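Local coordinates for aminotransferase (Neisseria meningitidis Z2491, PDB 3JTX), which probably transfers amino groups between amino acids and 2-oxo acids, using a covalently bound pyridoxal phosphate as cofactor, at residues A[22-27]-A[341-346]; A[90-95]-A[259-264]; A[120-125]-A[163-168]; A[325-330]-A[376-381]. All coordinates share one frame; numbering follows the deposited sequence. Where two conformers were deposited one is given.

How the contacts relate
The four contacts divide between two parts of the chain. Contacts 2 and 3 both reach the seven-stranded mixed sheet, whose strand order is that of the large domain of fold type I pyridoxal phosphate enzymes; their centres lie about 25 Å apart, and contact 3 is nested within the loop that contact 2 closes. Contacts 1 and 4 sit on the other side of the chain's centre from contact 2, in what is probably the small domain. Their centres are about 21 Å apart, strand 328-332 leads on to helix 338-349, and their segments alternate along the chain. Contact 1 brings the N-terminal loop to C-terminal elements across 314 residues, so both chain ends help to build that smaller part.

Contact 1 (A[22-27]-A[341-346]); sequences QGISAP and FARNLW
W346, on helix 338-349, carries most of this contact, meeting I24 and A26 of the loop between helix 13-20 and strand 33-34. The pairing belongs to what is probably the small domain of a fold type I aminotransferase, where the N-terminal stretch returns to the C-terminal elements; a few residues beyond each segment, strands 33-34 and 351-352 run parallel as a two-stranded sheet. One hydrogen bond joins the two segments: W346 NE1 donates to I24 O over 3.0 Å at an N-H...O angle of 151°. The oxygen lies in the indole plane, while the donor stands well above the carbonyl plane, 50° out of it. With CG anti to the backbone N (chi1 174°), the indole is carried out from the helix to the loop, its NE1 edge at I24 O and one face at A26. Apolar contact comes from both branches of I24. CG2 touches W346 CD1 at 3.9 Å, the two side chains running alongside but oppositely directed; CD1 meets R343 CG, also at 3.9 Å, roughly perpendicular to the extended arginine chain. The charged end of R343 is turned to the end of helix 13-20, where NE donates to A20 O. Contacts of C-H groups complete the join. A26 CB sits over one face of the indole, 3.7 Å from the centroid of the W346 six-membered ring, a CH-pi contact, and A26 CA points its hydrogen at W346 O from 3.6 Å.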
loop_
_atom_site.group_PDB
_atom_site.type_symbol
_atom_site.label_atom_id
_atom_site.label_comp_id
_atom_site.label_asym_id
_atom_site.label_seq_id
_atom_site.Cartn_x
_atom_site.Cartn_y
_atom_site.Cartn_z
ATOM N N GLN A 22 9.961 -33.292 3.588
ATOM C CA GLN A 22 10.503 -33.494 4.951
ATOM C C GLN A 22 11.410 -34.687 5.037
ATOM O O GLN A 22 10.979 -35.811 4.819
ATOM C CB GLN A 22 9.378 -33.641 5.996
ATOM N N GLY A 23 12.673 -34.429 5.345
ATOM C CA GLY A 23 13.654 -35.493 5.520
ATOM C C GLY A 23 14.061 -36.206 4.237
ATOM O O GLY A 23 14.528 -37.356 4.281
ATOM N N ILE A 24 13.869 -35.551 3.098
ATOM C CA ILE A 24 14.416 -36.038 1.836
ATOM C C ILE A 24 15.468 -35.010 1.460
ATOM O O ILE A 24 15.175 -33.812 1.338
ATOM C CB ILE A 24 13.359 -36.136 0.709
ATOM C CG1 ILE A 24 12.185 -37.056 1.099
ATOM C CG2 ILE A 24 13.999 -36.635 -0.573
ATOM C CD1 ILE A 24 10.840 -36.730 0.333
ATOM N N SER A 25 16.706 -35.471 1.325
ATOM C CA SER A 25 17.807 -34.582 0.950
ATOM C C SER A 25 18.098 -34.716 -0.541
ATOM O O SER A 25 17.886 -35.778 -1.139
ATOM C CB SER A 25 19.063 -34.872 1.786
ATOM O OG SER A 25 19.175 -33.921 2.839
ATOM N N ALA A 26 18.534 -33.614 -1.137
ATOM C CA ALA A 26 18.998 -33.616 -2.521
ATOM C C ALA A 26 20.409 -34.218 -2.518
ATOM O O ALA A 26 21.104 -34.147 -1.502
ATOM C CB ALA A 26 19.042 -32.201 -3.053
ATOM N N PRO A 27 20.848 -34.777 -3.652
ATOM C CA PRO A 27 22.182 -35.385 -3.674
ATOM C C PRO A 27 23.306 -34.423 -3.295
ATOM O O PRO A 27 23.227 -33.238 -3.560
ATOM C CB PRO A 27 22.334 -35.842 -5.132
ATOM C CG PRO A 27 20.916 -35.931 -5.652
ATOM C CD PRO A 27 20.211 -34.809 -4.981
ATOM N N PHE A 341 6.090 -37.079 -7.920
ATOM C CA PHE A 341 6.904 -36.480 -8.993
ATOM C C PHE A 341 7.905 -35.439 -8.448
ATOM O O PHE A 341 9.104 -35.515 -8.704
ATOM C CB PHE A 341 5.979 -35.840 -10.029
ATOM C CG PHE A 341 6.629 -35.571 -11.353
ATOM C CD1 PHE A 341 6.750 -36.582 -12.295
ATOM C CD2 PHE A 341 7.074 -34.303 -11.675
ATOM C CE1 PHE A 341 7.357 -36.334 -13.532
ATOM C CE2 PHE A 341 7.663 -34.040 -12.910
ATOM C CZ PHE A 341 7.806 -35.056 -13.836
ATOM N N ALA A 342 7.403 -34.482 -7.680
ATOM C CA ALA A 342 8.251 -33.453 -7.100
ATOM C C ALA A 342 9.281 -34.066 -6.140
ATOM O O ALA A 342 10.444 -33.648 -6.118
ATOM C CB ALA A 342 7.407 -32.390 -6.392
ATOM N N ARG A 343 8.855 -35.050 -5.354
ATOM C CA ARG A 343 9.752 -35.729 -4.422
ATOM C C ARG A 343 10.880 -36.454 -5.155
ATOM O O ARG A 343 12.029 -36.399 -4.725
ATOM C CB ARG A 343 8.980 -36.698 -3.530
ATOM C CG ARG A 343 8.246 -35.976 -2.417
ATOM C CD ARG A 343 7.375 -36.907 -1.609
ATOM N NE ARG A 343 6.823 -36.200 -0.461
ATOM C CZ ARG A 343 5.786 -36.604 0.267
ATOM N NH1 ARG A 343 5.124 -37.717 -0.022
ATOM N NH2 ARG A 343 5.398 -35.855 1.280
ATOM N N ASN A 344 10.560 -37.105 -6.262
ATOM C CA ASN A 344 11.582 -37.834 -7.046
ATOM C C ASN A 344 12.592 -36.886 -7.716
ATOM O O ASN A 344 13.812 -37.136 -7.703
ATOM C CB ASN A 344 10.895 -38.740 -8.071
ATOM C CG ASN A 344 11.848 -39.713 -8.743
ATOM O OD1 ASN A 344 12.730 -40.282 -8.102
ATOM N ND2 ASN A 344 11.668 -39.916 -10.046
ATOM N N LEU A 345 12.105 -35.784 -8.269
ATOM C CA LEU A 345 12.989 -34.808 -8.911
ATOM C C LEU A 345 13.949 -34.178 -7.914
ATOM O O LEU A 345 15.100 -33.887 -8.257
ATOM C CB LEU A 345 12.189 -33.705 -9.617
ATOM C CG LEU A 345 11.376 -34.110 -10.859
ATOM C CD1 LEU A 345 11.012 -32.856 -11.662
ATOM C CD2 LEU A 345 12.076 -35.115 -11.707
ATOM N N TRP A 346 13.463 -33.952 -6.689
ATOM C CA TRP A 346 14.287 -33.376 -5.627
ATOM C C TRP A 346 15.336 -34.363 -5.144
ATOM O O TRP A 346 16.524 -34.021 -5.068
ATOM C CB TRP A 346 13.415 -32.898 -4.462
ATOM C CG TRP A 346 14.203 -32.435 -3.294
ATOM C CD1 TRP A 346 14.286 -33.042 -2.067
ATOM C CD2 TRP A 346 15.027 -31.274 -3.224
ATOM N NE1 TRP A 346 15.102 -32.316 -1.240
ATOM C CE2 TRP A 346 15.563 -31.222 -1.917
ATOM C CE3 TRP A 346 15.363 -30.267 -4.136
ATOM C CZ2 TRP A 346 16.436 -30.216 -1.506
ATOM C CZ3 TRP A 346 16.218 -29.256 -3.723
ATOM C CH2 TRP A 346 16.753 -29.242 -2.417
#

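Contact 2 (A[90-95]-A[259-264]); sequences ADNEIL and GDAELL
L264 reaches from the first turn of helix 261-274 into the loop that leads to strand 94-97, and its CD1 presses against E93 O at 3.3 Å. Its other branch meets L95: the two leucines lie side by side, pointing opposite ways, L95 CD1 coming to 4.0 Å from L264 CD2. E93 lies along the G259 backbone, its CB and CG both beside G259 O, with CG anti to the carbonyl carbon (chi1 -70°). The E93 carboxylate divides its work: OE1 forms a salt bridge with R234 and also accepts from D89 N, while OE2 receives a bond from a water that in turn accepts from A261 N. A second water donates to N92 O at 2.7 Å and to A261 O at 2.6 Å. A261 CA lies 3.4 Å from N92 O. Further along, G259 N donates to E93 O over 2.9 Å at 154°. OD1 of the N-cap D260 accepts from E262 N, while OD2 accepts from K236 N. The arrangement is that of the edge of the large-domain sheet of fold type I enzymes, where strand 94-97 pairs with the antiparallel strand 255-259 and the chain turns straight into a helix.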
loop_
_atom_site.group_PDB
_atom_site.type_symbol
_atom_site.label_atom_id
_atom_site.label_comp_id
_atom_site.label_asym_id
_atom_site.label_seq_id
_atom_site.Cartn_x
_atom_site.Cartn_y
_atom_site.Cartn_z
ATOM N N ALA A 90 -7.027 8.590 -20.124
ATOM C CA ALA A 90 -6.105 8.802 -19.011
ATOM C C ALA A 90 -6.725 9.634 -17.886
ATOM O O ALA A 90 -6.383 9.446 -16.719
ATOM C CB ALA A 90 -4.787 9.446 -19.507
ATOM N N ASP A 91 -7.657 10.523 -18.224
ATOM C CA ASP A 91 -8.303 11.395 -17.219
ATOM C C ASP A 91 -9.269 10.677 -16.271
ATOM O O ASP A 91 -9.531 11.200 -15.184
ATOM C CB ASP A 91 -9.126 12.510 -17.898
ATOM C CG ASP A 91 -8.277 13.506 -18.680
ATOM O OD1 ASP A 91 -7.102 13.739 -18.328
ATOM O OD2 ASP A 91 -8.818 14.093 -19.643
ATOM N N ASN A 92 -9.843 9.529 -16.660
ATOM C CA ASN A 92 -10.817 8.909 -15.763
ATOM C C ASN A 92 -10.919 7.384 -15.789
ATOM O O ASN A 92 -11.621 6.828 -14.958
ATOM C CB ASN A 92 -12.204 9.559 -15.910
ATOM C CG ASN A 92 -12.808 9.381 -17.290
ATOM O OD1 ASN A 92 -12.345 8.583 -18.093
ATOM N ND2 ASN A 92 -13.869 10.129 -17.559
ATOM N N GLU A 93 -10.165 6.713 -16.665
ATOM C CA GLU A 93 -10.231 5.244 -16.785
ATOM C C GLU A 93 -8.979 4.497 -16.357
ATOM O O GLU A 93 -8.897 3.281 -16.539
ATOM C CB GLU A 93 -10.584 4.847 -18.219
ATOM C CG GLU A 93 -12.013 5.188 -18.607
ATOM C CD GLU A 93 -12.403 4.685 -19.984
ATOM O OE1 GLU A 93 -11.706 5.024 -20.965
ATOM O OE2 GLU A 93 -13.422 3.955 -20.077
ATOM N N ILE A 94 -8.014 5.211 -15.784
ATOM C CA ILE A 94 -6.738 4.633 -15.380
ATOM C C ILE A 94 -6.302 5.150 -14.003
ATOM O O ILE A 94 -6.283 6.351 -13.768
ATOM C CB ILE A 94 -5.632 4.990 -16.398
ATOM C CG1 ILE A 94 -6.034 4.528 -17.798
ATOM C CG2 ILE A 94 -4.273 4.393 -15.960
ATOM C CD1 ILE A 94 -4.990 4.731 -18.881
ATOM N N LEU A 95 -5.953 4.249 -13.088
ATOM C CA LEU A 95 -5.252 4.649 -11.840
ATOM C C LEU A 95 -3.943 3.890 -11.722
ATOM O O LEU A 95 -3.907 2.672 -11.917
ATOM C CB LEU A 95 -6.087 4.363 -10.578
ATOM C CG LEU A 95 -7.360 5.181 -10.351
ATOM C CD1 LEU A 95 -8.110 4.694 -9.060
ATOM C CD2 LEU A 95 -7.027 6.708 -10.313
ATOM N N GLY A 259 -10.276 0.762 -16.673
ATOM C CA GLY A 259 -11.628 0.326 -16.986
ATOM C C GLY A 259 -12.659 1.317 -16.481
ATOM O O GLY A 259 -12.431 2.532 -16.522
ATOM N N ASP A 260 -13.775 0.781 -15.994
ATOM C CA ASP A 260 -14.981 1.531 -15.628
ATOM C C ASP A 260 -14.644 2.770 -14.803
ATOM O O ASP A 260 -14.212 2.660 -13.645
ATOM C CB ASP A 260 -15.906 0.591 -14.833
ATOM C CG ASP A 260 -17.261 1.191 -14.529
ATOM O OD1 ASP A 260 -17.355 2.424 -14.405
ATOM O OD2 ASP A 260 -18.228 0.407 -14.375
ATOM N N ALA A 261 -14.839 3.949 -15.405
ATOM C CA ALA A 261 -14.568 5.248 -14.747
ATOM C C ALA A 261 -15.303 5.458 -13.430
ATOM O O ALA A 261 -14.773 6.109 -12.521
ATOM C CB ALA A 261 -14.890 6.430 -15.706
ATOM N N GLU A 262 -16.528 4.945 -13.328
ATOM C CA GLU A 262 -17.328 5.110 -12.108
ATOM C C GLU A 262 -16.752 4.276 -10.966
ATOM O O GLU A 262 -16.642 4.749 -9.830
ATOM C CB GLU A 262 -18.794 4.752 -12.359
ATOM C CG GLU A 262 -19.696 4.932 -11.132
ATOM N N LEU A 263 -16.367 3.041 -11.268
ATOM C CA LEU A 263 -15.653 2.209 -10.280
ATOM C C LEU A 263 -14.359 2.876 -9.799
ATOM O O LEU A 263 -14.040 2.866 -8.612
ATOM C CB LEU A 263 -15.325 0.820 -10.858
ATOM C CG LEU A 263 -16.534 -0.113 -11.107
ATOM C CD1 LEU A 263 -16.027 -1.498 -11.549
ATOM C CD2 LEU A 263 -17.467 -0.207 -9.881
ATOM N N LEU A 264 -13.610 3.455 -10.721
ATOM C CA LEU A 264 -12.327 4.031 -10.366
ATOM C C LEU A 264 -12.476 5.318 -9.579
ATOM O O LEU A 264 -11.617 5.633 -8.750
ATOM C CB LEU A 264 -11.492 4.244 -11.616
ATOM C CG LEU A 264 -11.020 2.939 -12.267
ATOM C CD1 LEU A 264 -10.229 3.229 -13.523
ATOM C CD2 LEU A 264 -10.169 2.103 -11.323
HETATM O O HOH W 1 -12.797 7.861 -12.738
HETATM O O HOH W 2 -15.397 3.952 -18.277
#

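Contact 3 (A[120-125]-A[163-168]); sequences KPAIVS and EEVWKR
V165, on helix 163-167, meets strand 122-127 with one branch of its fork: CG1, anti to the backbone N (chi1 174°), comes to 4.1 Å from A122 CB, and the side chain also touches H145 on the next strand over. W166 starts off away from the strand, yet its six-membered ring swings back until CZ3 is 4.1 Å from V124 CG2, the valine set crosswise to the indole side chain. The indole also stacks with Y200 of helix 187-200. This short helix lies in the connection from strand 143-148 to strand 169-175, a beta-alpha-beta crossover that passes strand 122-127 in the parallel part of the large-domain sheet. R168, just before strand 169-175, holds K120 and A122 at once. Its carbonyl O accepts from A122 N over 2.9 Å at 168°. Its side chain, bent at chi3 (-81°), brings NH1 to K120 O at 2.6 Å, the oxygen lying in the guanidinium plane. The same group forms a side-on, two-nitrogen salt bridge with E164 one turn back, NE to OE2 at 2.9 Å and NH2 to OE1 at 3.1 Å; E164 OE1 uses its syn lone pair, and R168 NH2 has E143 as a second acidic partner.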
loop_
_atom_site.group_PDB
_atom_site.type_symbol
_atom_site.label_atom_id
_atom_site.label_comp_id
_atom_site.label_asym_id
_atom_site.label_seq_id
_atom_site.Cartn_x
_atom_site.Cartn_y
_atom_site.Cartn_z
ATOM N N LYS A 120 -24.437 -13.472 2.761
ATOM C CA LYS A 120 -22.974 -13.474 2.584
ATOM C C LYS A 120 -22.583 -13.338 1.106
ATOM O O LYS A 120 -22.962 -14.177 0.283
ATOM C CB LYS A 120 -22.350 -14.731 3.185
ATOM C CG LYS A 120 -20.868 -14.577 3.485
ATOM C CD LYS A 120 -20.400 -15.649 4.456
ATOM C CE LYS A 120 -18.929 -15.521 4.771
ATOM N NZ LYS A 120 -18.529 -16.493 5.842
ATOM N N PRO A 121 -21.833 -12.280 0.765
ATOM C CA PRO A 121 -21.489 -12.076 -0.639
ATOM C C PRO A 121 -20.448 -13.076 -1.120
ATOM O O PRO A 121 -19.594 -13.505 -0.340
ATOM C CB PRO A 121 -20.942 -10.648 -0.657
ATOM C CG PRO A 121 -20.351 -10.465 0.702
ATOM C CD PRO A 121 -21.180 -11.289 1.641
ATOM N N ALA A 122 -20.529 -13.429 -2.402
ATOM C CA ALA A 122 -19.648 -14.396 -3.017
ATOM C C ALA A 122 -18.696 -13.744 -4.030
ATOM O O ALA A 122 -19.029 -12.744 -4.689
ATOM C CB ALA A 122 -20.465 -15.488 -3.702
ATOM N N ILE A 123 -17.514 -14.321 -4.146
ATOM C CA ILE A 123 -16.596 -14.019 -5.253
ATOM C C ILE A 123 -16.236 -15.334 -5.914
ATOM O O ILE A 123 -16.094 -16.363 -5.227
ATOM C CB ILE A 123 -15.342 -13.278 -4.751
ATOM C CG1 ILE A 123 -15.732 -11.835 -4.393
ATOM C CG2 ILE A 123 -14.218 -13.323 -5.778
ATOM C CD1 ILE A 123 -14.593 -10.988 -3.886
ATOM N N VAL A 124 -16.122 -15.325 -7.247
ATOM C CA VAL A 124 -15.767 -16.533 -7.995
ATOM C C VAL A 124 -14.336 -16.407 -8.532
ATOM O O VAL A 124 -13.984 -15.377 -9.094
ATOM C CB VAL A 124 -16.730 -16.809 -9.165
ATOM C CG1 VAL A 124 -16.240 -18.032 -9.964
ATOM C CG2 VAL A 124 -18.154 -17.063 -8.663
ATOM N N SER A 125 -13.532 -17.461 -8.338
ATOM C CA SER A 125 -12.129 -17.527 -8.739
ATOM C C SER A 125 -11.876 -18.734 -9.624
ATOM O O SER A 125 -12.546 -19.749 -9.480
ATOM C CB SER A 125 -11.224 -17.643 -7.495
ATOM O OG SER A 125 -9.867 -17.949 -7.841
ATOM N N GLU A 163 -26.871 -21.313 -9.506
ATOM C CA GLU A 163 -27.620 -20.059 -9.649
ATOM C C GLU A 163 -27.683 -19.329 -8.318
ATOM O O GLU A 163 -27.598 -18.109 -8.274
ATOM C CB GLU A 163 -29.059 -20.301 -10.141
ATOM C CG GLU A 163 -29.174 -20.923 -11.527
ATOM C CD GLU A 163 -30.592 -21.388 -11.856
ATOM O OE1 GLU A 163 -31.539 -20.570 -11.736
ATOM O OE2 GLU A 163 -30.759 -22.577 -12.229
ATOM N N GLU A 164 -27.844 -20.089 -7.238
ATOM C CA GLU A 164 -27.884 -19.532 -5.889
ATOM C C GLU A 164 -26.617 -18.728 -5.572
ATOM O O GLU A 164 -26.686 -17.609 -5.053
ATOM C CB GLU A 164 -28.064 -20.662 -4.859
ATOM C CG GLU A 164 -28.466 -20.185 -3.455
ATOM C CD GLU A 164 -27.285 -19.698 -2.584
ATOM O OE1 GLU A 164 -26.148 -20.214 -2.723
ATOM O OE2 GLU A 164 -27.512 -18.794 -1.738
ATOM N N VAL A 165 -25.462 -19.292 -5.890
ATOM C CA VAL A 165 -24.204 -18.564 -5.720
ATOM C C VAL A 165 -24.130 -17.382 -6.685
ATOM O O VAL A 165 -23.796 -16.278 -6.271
ATOM C CB VAL A 165 -22.998 -19.476 -5.939
ATOM C CG1 VAL A 165 -21.684 -18.670 -5.898
ATOM C CG2 VAL A 165 -22.997 -20.598 -4.893
ATOM N N TRP A 166 -24.429 -17.606 -7.969
ATOM C CA TRP A 166 -24.358 -16.502 -8.947
ATOM C C TRP A 166 -25.161 -15.294 -8.491
ATOM O O TRP A 166 -24.705 -14.167 -8.629
ATOM C CB TRP A 166 -24.807 -16.916 -10.355
ATOM C CG TRP A 166 -23.791 -17.668 -11.128
ATOM C CD1 TRP A 166 -23.913 -18.936 -11.619
ATOM C CD2 TRP A 166 -22.474 -17.221 -11.493
ATOM N NE1 TRP A 166 -22.751 -19.307 -12.257
ATOM C CE2 TRP A 166 -21.856 -18.269 -12.202
ATOM C CE3 TRP A 166 -21.766 -16.031 -11.296
ATOM C CZ2 TRP A 166 -20.556 -18.169 -12.703
ATOM C CZ3 TRP A 166 -20.474 -15.931 -11.786
ATOM C CH2 TRP A 166 -19.879 -16.995 -12.479
ATOM N N LYS A 167 -26.347 -15.527 -7.927
ATOM C CA LYS A 167 -27.195 -14.422 -7.492
ATOM C C LYS A 167 -26.566 -13.569 -6.383
ATOM O O LYS A 167 -26.931 -12.407 -6.244
ATOM C CB LYS A 167 -28.564 -14.928 -7.063
ATOM C CG LYS A 167 -29.438 -15.385 -8.224
ATOM C CD LYS A 167 -30.745 -16.003 -7.727
ATOM C CE LYS A 167 -31.704 -16.279 -8.882
ATOM N NZ LYS A 167 -33.025 -16.787 -8.419
ATOM N N ARG A 168 -25.629 -14.151 -5.624
ATOM C CA ARG A 168 -24.900 -13.455 -4.563
ATOM C C ARG A 168 -23.482 -13.022 -4.982
ATOM O O ARG A 168 -22.726 -12.548 -4.138
ATOM C CB ARG A 168 -24.721 -14.373 -3.334
ATOM C CG ARG A 168 -25.974 -14.931 -2.741
ATOM C CD ARG A 168 -25.711 -15.642 -1.402
ATOM N NE ARG A 168 -25.215 -17.007 -1.579
ATOM C CZ ARG A 168 -24.019 -17.454 -1.206
ATOM N NH1 ARG A 168 -23.131 -16.660 -0.625
ATOM N NH2 ARG A 168 -23.707 -18.722 -1.422
#

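Contact 4 (A[325-330]-A[376-381]); sequences ASFYIW and ALVADV
Where antiparallel strands 328-332 and 372-376 meet at one end of the three-stranded sheet, Y328 and A376 form a non-hydrogen-bonded pair and F327 takes hold of L377. L377 N donates to F327 O over 2.9 Å, almost straight at 175° and nearly along the C=O axis. V378 CG1 lies over the centre of the F327 ring, 3.8 Å from its centroid, a CH-pi contact, while F327 turns its CD1 edge to a face of the steeply inclined Y328 ring. F327 CG stands between the backbone N and the carbonyl carbon (chi1 55°), a torsion that turns one ring face to V378 and the CD1 edge to Y328. A376 CB touches Y328 CE1 at 3.8 Å, obliquely to the ring, and the tyrosine hydroxyl bonds to that of Y210. On the side of the strand away from Y328, I329 CD1 meets L377 CD1 at 4.0 Å, with F307, I311 and L314 of helix 294-314 packed against the isoleucine. Just before the strand, S326 OG accepts from Y328 N at 3.1 Å, an ST turn, and donates to A325 O. This is the three-stranded antiparallel sheet, backed by a long helix, of what is probably the small domain of a fold type I aminotransferase.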
loop_
_atom_site.group_PDB
_atom_site.type_symbol
_atom_site.label_atom_id
_atom_site.label_comp_id
_atom_site.label_asym_id
_atom_site.label_seq_id
_atom_site.Cartn_x
_atom_site.Cartn_y
_atom_site.Cartn_z
ATOM N N ALA A 325 0.723 -18.529 -23.209
ATOM C CA ALA A 325 1.597 -17.441 -22.758
ATOM C C ALA A 325 2.097 -17.736 -21.336
ATOM O O ALA A 325 1.852 -18.817 -20.809
ATOM C CB ALA A 325 0.853 -16.085 -22.823
ATOM N N SER A 326 2.764 -16.765 -20.714
ATOM C CA SER A 326 3.405 -16.898 -19.390
ATOM C C SER A 326 4.721 -17.671 -19.486
ATOM O O SER A 326 5.062 -18.184 -20.553
ATOM C CB SER A 326 2.504 -17.537 -18.331
ATOM O OG SER A 326 2.682 -18.950 -18.268
ATOM N N PHE A 327 5.457 -17.686 -18.372
ATOM C CA PHE A 327 6.701 -18.448 -18.261
ATOM C C PHE A 327 6.557 -19.778 -17.518
ATOM O O PHE A 327 7.559 -20.358 -17.069
ATOM C CB PHE A 327 7.883 -17.579 -17.735
ATOM C CG PHE A 327 7.648 -16.858 -16.421
ATOM C CD1 PHE A 327 7.303 -17.539 -15.259
ATOM C CD2 PHE A 327 7.877 -15.484 -16.331
ATOM C CE1 PHE A 327 7.157 -16.866 -14.055
ATOM C CE2 PHE A 327 7.717 -14.804 -15.133
ATOM C CZ PHE A 327 7.361 -15.498 -13.990
ATOM N N TYR A 328 5.335 -20.299 -17.438
ATOM C CA TYR A 328 5.085 -21.593 -16.794
ATOM C C TYR A 328 4.834 -22.696 -17.798
ATOM O O TYR A 328 4.256 -22.456 -18.873
ATOM C CB TYR A 328 3.879 -21.512 -15.857
ATOM C CG TYR A 328 4.047 -20.474 -14.796
ATOM C CD1 TYR A 328 4.970 -20.647 -13.758
ATOM C CD2 TYR A 328 3.294 -19.317 -14.823
ATOM C CE1 TYR A 328 5.126 -19.672 -12.770
ATOM C CE2 TYR A 328 3.442 -18.339 -13.847
ATOM C CZ TYR A 328 4.344 -18.517 -12.823
ATOM O OH TYR A 328 4.490 -17.503 -11.884
ATOM N N ILE A 329 5.300 -23.896 -17.452
ATOM C CA ILE A 329 4.848 -25.127 -18.067
ATOM C C ILE A 329 4.007 -25.847 -16.984
ATOM O O ILE A 329 4.490 -26.108 -15.879
ATOM C CB ILE A 329 6.016 -26.022 -18.491
ATOM C CG1 ILE A 329 6.868 -25.331 -19.569
ATOM C CG2 ILE A 329 5.501 -27.347 -19.019
ATOM C CD1 ILE A 329 8.067 -26.153 -20.001
ATOM N N TRP A 330 2.747 -26.123 -17.304
ATOM C CA TRP A 330 1.840 -26.870 -16.422
ATOM C C TRP A 330 1.916 -28.317 -16.886
ATOM O O TRP A 330 1.157 -28.754 -17.759
ATOM C CB TRP A 330 0.438 -26.241 -16.539
ATOM C CG TRP A 330 -0.699 -26.712 -15.651
ATOM C CD1 TRP A 330 -1.964 -27.077 -16.078
ATOM C CD2 TRP A 330 -0.739 -26.761 -14.220
ATOM N NE1 TRP A 330 -2.762 -27.367 -15.006
ATOM C CE2 TRP A 330 -2.035 -27.196 -13.854
ATOM C CE3 TRP A 330 0.198 -26.497 -13.212
ATOM C CZ2 TRP A 330 -2.414 -27.385 -12.517
ATOM C CZ3 TRP A 330 -0.176 -26.700 -11.879
ATOM C CH2 TRP A 330 -1.473 -27.114 -11.544
ATOM N N ALA A 376 8.481 -23.225 -13.635
ATOM C CA ALA A 376 8.745 -21.857 -14.083
ATOM C C ALA A 376 10.085 -21.826 -14.797
ATOM O O ALA A 376 11.077 -22.271 -14.236
ATOM C CB ALA A 376 8.755 -20.877 -12.875
ATOM N N LEU A 377 10.116 -21.304 -16.021
ATOM C CA LEU A 377 11.357 -21.179 -16.782
ATOM C C LEU A 377 11.979 -19.791 -16.570
ATOM O O LEU A 377 12.103 -18.984 -17.501
ATOM C CB LEU A 377 11.102 -21.461 -18.270
ATOM C CG LEU A 377 10.588 -22.875 -18.625
ATOM C CD1 LEU A 377 10.564 -23.084 -20.141
ATOM C CD2 LEU A 377 11.386 -23.983 -17.952
ATOM N N VAL A 378 12.397 -19.532 -15.337
ATOM C CA VAL A 378 12.967 -18.232 -14.961
ATOM C C VAL A 378 14.496 -18.244 -14.852
ATOM O O VAL A 378 15.134 -17.216 -15.067
ATOM C CB VAL A 378 12.316 -17.681 -13.665
ATOM C CG1 VAL A 378 10.824 -17.390 -13.922
ATOM C CG2 VAL A 378 12.476 -18.634 -12.490
ATOM N N ALA A 379 15.070 -19.400 -14.524
ATOM C CA ALA A 379 16.514 -19.595 -14.554
ATOM C C ALA A 379 17.026 -19.480 -15.994
ATOM O O ALA A 379 16.231 -19.442 -16.942
ATOM C CB ALA A 379 16.857 -20.948 -13.972
ATOM N N ASP A 380 18.343 -19.438 -16.174
ATOM C CA ASP A 380 18.891 -19.267 -17.527
ATOM C C ASP A 380 18.663 -20.496 -18.387
ATOM O O ASP A 380 18.373 -21.585 -17.870
ATOM C CB ASP A 380 20.363 -18.842 -17.536
ATOM C CG ASP A 380 21.305 -19.870 -16.931
ATOM O OD1 ASP A 380 21.135 -21.102 -17.091
ATOM O OD2 ASP A 380 22.257 -19.402 -16.297
ATOM N N VAL A 381 18.769 -20.293 -19.696
ATOM C CA VAL A 381 18.479 -21.325 -20.679
ATOM C C VAL A 381 19.292 -22.605 -20.459
ATOM O O VAL A 381 18.738 -23.698 -20.534
ATOM C CB VAL A 381 18.633 -20.795 -22.144
ATOM C CG1 VAL A 381 20.071 -20.390 -22.445
ATOM C CG2 VAL A 381 18.153 -21.841 -23.140
#